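Local coordinates for glutathione S-transferase (Ceriporiopsis subvermispora, PDB 6J3F), which binds glutathione and probably transfers it to electrophilic substrates or uses it to cleave ether bonds, at residues I5-I10 / I36-I41. Numbering follows the deposited sequence.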
loop_
_atom_site.group_PDB
_atom_site.type_symbol
_atom_site.label_atom_id
_atom_site.label_comp_id
_atom_site.label_asym_id
_atom_site.label_seq_id
_atom_site.Cartn_x
_atom_site.Cartn_y
_atom_site.Cartn_z
ATOM N N ILE A 5 17.544 -13.673 -23.552
ATOM C CA ILE A 5 17.630 -12.714 -22.459
ATOM C C ILE A 5 18.556 -13.267 -21.384
ATOM O O ILE A 5 18.526 -14.462 -21.052
ATOM C CB ILE A 5 16.234 -12.394 -21.896
ATOM C CG1 ILE A 5 15.402 -11.689 -22.953
ATOM C CG2 ILE A 5 16.322 -11.511 -20.639
ATOM C CD1 ILE A 5 13.977 -11.483 -22.559
ATOM N N GLN A 6 19.415 -12.397 -20.861
ATOM C CA GLN A 6 20.306 -12.746 -19.764
ATOM C C GLN A 6 19.742 -12.189 -18.466
ATOM O O GLN A 6 19.508 -10.979 -18.342
ATOM C CB GLN A 6 21.720 -12.238 -20.023
ATOM C CG GLN A 6 22.348 -12.991 -21.162
ATOM C CD GLN A 6 23.074 -12.073 -22.077
ATOM O OE1 GLN A 6 23.908 -11.277 -21.626
ATOM N NE2 GLN A 6 22.762 -12.149 -23.377
ATOM N N PHE A 7 19.534 -13.084 -17.511
ATOM C CA PHE A 7 18.887 -12.798 -16.244
ATOM C C PHE A 7 19.929 -12.948 -15.143
ATOM O O PHE A 7 20.474 -14.039 -14.946
ATOM C CB PHE A 7 17.707 -13.752 -16.056
ATOM C CG PHE A 7 17.120 -13.747 -14.685
ATOM C CD1 PHE A 7 16.679 -12.567 -14.107
ATOM C CD2 PHE A 7 16.967 -14.935 -13.987
ATOM C CE1 PHE A 7 16.119 -12.566 -12.843
ATOM C CE2 PHE A 7 16.409 -14.947 -12.723
ATOM C CZ PHE A 7 15.986 -13.762 -12.145
ATOM N N TYR A 8 20.209 -11.855 -14.437
ATOM C CA TYR A 8 21.266 -11.813 -13.433
ATOM C C TYR A 8 20.673 -12.111 -12.060
ATOM O O TYR A 8 19.748 -11.415 -11.621
ATOM C CB TYR A 8 21.958 -10.449 -13.460
ATOM C CG TYR A 8 22.638 -10.188 -14.790
ATOM C CD1 TYR A 8 21.901 -9.911 -15.939
ATOM C CD2 TYR A 8 24.020 -10.236 -14.905
ATOM C CE1 TYR A 8 22.535 -9.690 -17.172
ATOM C CE2 TYR A 8 24.655 -9.990 -16.113
ATOM C CZ TYR A 8 23.916 -9.751 -17.246
ATOM O OH TYR A 8 24.568 -9.533 -18.441
ATOM N N ASP A 9 21.204 -13.144 -11.395
ATOM C CA ASP A 9 20.675 -13.689 -10.146
ATOM C C ASP A 9 21.833 -13.832 -9.164
ATOM O O ASP A 9 23.006 -13.737 -9.543
ATOM C CB ASP A 9 19.980 -15.055 -10.377
ATOM C CG ASP A 9 18.872 -15.379 -9.340
ATOM O OD1 ASP A 9 18.884 -14.850 -8.214
ATOM O OD2 ASP A 9 17.985 -16.209 -9.645
ATOM N N ILE A 10 21.497 -14.059 -7.898
ATOM C CA ILE A 10 22.455 -14.275 -6.819
ATOM C C ILE A 10 22.377 -15.741 -6.399
ATOM O O ILE A 10 21.315 -16.198 -5.955
ATOM C CB ILE A 10 22.175 -13.357 -5.620
ATOM C CG1 ILE A 10 22.002 -11.912 -6.070
ATOM C CG2 ILE A 10 23.268 -13.496 -4.592
ATOM C CD1 ILE A 10 21.707 -10.951 -4.939
ATOM N N ILE A 36 9.134 -16.899 -21.507
ATOM C CA ILE A 36 10.188 -16.252 -22.285
ATOM C C ILE A 36 11.510 -16.948 -21.971
ATOM O O ILE A 36 11.906 -16.999 -20.795
ATOM C CB ILE A 36 10.274 -14.752 -21.974
ATOM C CG1 ILE A 36 8.969 -14.048 -22.351
ATOM C CG2 ILE A 36 11.448 -14.136 -22.693
ATOM C CD1 ILE A 36 8.949 -12.590 -21.979
ATOM N N PRO A 37 12.218 -17.478 -22.964
ATOM C CA PRO A 37 13.493 -18.142 -22.675
ATOM C C PRO A 37 14.565 -17.139 -22.270
ATOM O O PRO A 37 14.634 -16.018 -22.784
ATOM C CB PRO A 37 13.833 -18.829 -23.997
ATOM C CG PRO A 37 13.168 -17.944 -25.025
ATOM C CD PRO A 37 11.885 -17.515 -24.398
ATOM N N TYR A 38 15.411 -17.565 -21.342
ATOM C CA TYR A 38 16.436 -16.722 -20.750
ATOM C C TYR A 38 17.539 -17.626 -20.223
ATOM O O TYR A 38 17.380 -18.842 -20.097
ATOM C CB TYR A 38 15.878 -15.850 -19.616
ATOM C CG TYR A 38 15.281 -16.680 -18.490
ATOM C CD1 TYR A 38 13.975 -17.152 -18.570
ATOM C CD2 TYR A 38 16.032 -17.021 -17.371
ATOM C CE1 TYR A 38 13.434 -17.916 -17.577
ATOM C CE2 TYR A 38 15.496 -17.783 -16.374
ATOM C CZ TYR A 38 14.194 -18.229 -16.482
ATOM O OH TYR A 38 13.635 -18.995 -15.490
ATOM N N LYS A 39 18.655 -17.008 -19.891
ATOM C CA LYS A 39 19.802 -17.709 -19.338
ATOM C C LYS A 39 20.172 -17.015 -18.034
ATOM O O LYS A 39 20.401 -15.802 -18.019
ATOM C CB LYS A 39 20.958 -17.692 -20.349
ATOM C CG LYS A 39 22.281 -18.241 -19.858
ATOM C CD LYS A 39 23.441 -17.484 -20.511
ATOM C CE LYS A 39 24.797 -18.120 -20.220
ATOM N NZ LYS A 39 25.451 -18.625 -21.463
ATOM N N THR A 40 20.189 -17.756 -16.936
ATOM C CA THR A 40 20.650 -17.172 -15.683
ATOM C C THR A 40 22.174 -17.044 -15.702
ATOM O O THR A 40 22.877 -17.911 -16.231
ATOM C CB THR A 40 20.209 -18.022 -14.488
ATOM O OG1 THR A 40 18.785 -18.213 -14.516
ATOM C CG2 THR A 40 20.607 -17.347 -13.166
ATOM N N ILE A 41 22.691 -15.943 -15.163
ATOM C CA ILE A 41 24.117 -15.847 -14.878
ATOM C C ILE A 41 24.296 -15.332 -13.452
ATOM O O ILE A 41 23.739 -14.292 -13.083
ATOM C CB ILE A 41 24.875 -14.997 -15.924
ATOM C CG1 ILE A 41 24.834 -13.514 -15.678
ATOM C CG2 ILE A 41 24.307 -15.177 -17.347
ATOM C CD1 ILE A 41 25.473 -12.854 -16.846
#
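Phe7 and Tyr38 rise side by side from the same face of a parallel strand pair, their ring planes perpendicular and centroids 5.8 Å apart, with Phe7 CB 3.9 Å from Tyr38 CD2. Thr40 follows on that face, its OG1 near the plane of the Phe7 ring at the edge, 3.8 Å from Phe7 CD2. Beyond it, Thr40 CG2 meets Asp9 CB at 3.7 Å. At the other end Ile5 CD1 reaches Ile36 CG2.

On the face of Gln6 and Lys39, Tyr8 and Ile41 run alongside each other. Ile41 CG1, set between the backbone N and the carbonyl carbon, lies beside the Tyr8 ring near CD2. Replacing Tyr8 with an alanine is likely to leave the Ile41 side chain without its aromatic neighbour and to open a gap beside Leu71, Val51 and Ile55.

Four backbone hydrogen bonds join the strands; Phe7 N to Lys39 O is practically straight (179°), whereas Asp9 N to Ile41 O stretches to 3.3 Å.

These strands belong to the beta-alpha-beta unit of the thioredoxin-like domain. Helix 22-34 covers Phe7 and Tyr38; its Arg28 forms a salt bridge with Asp9 and a hydrogen bond with Thr40 OG1, while Thr24 hydrogen-bonds Asp9 OD1. Helix 48-55 packs on Tyr8, and strand 73-76 flanks strand 5-9 opposite strand 38-42.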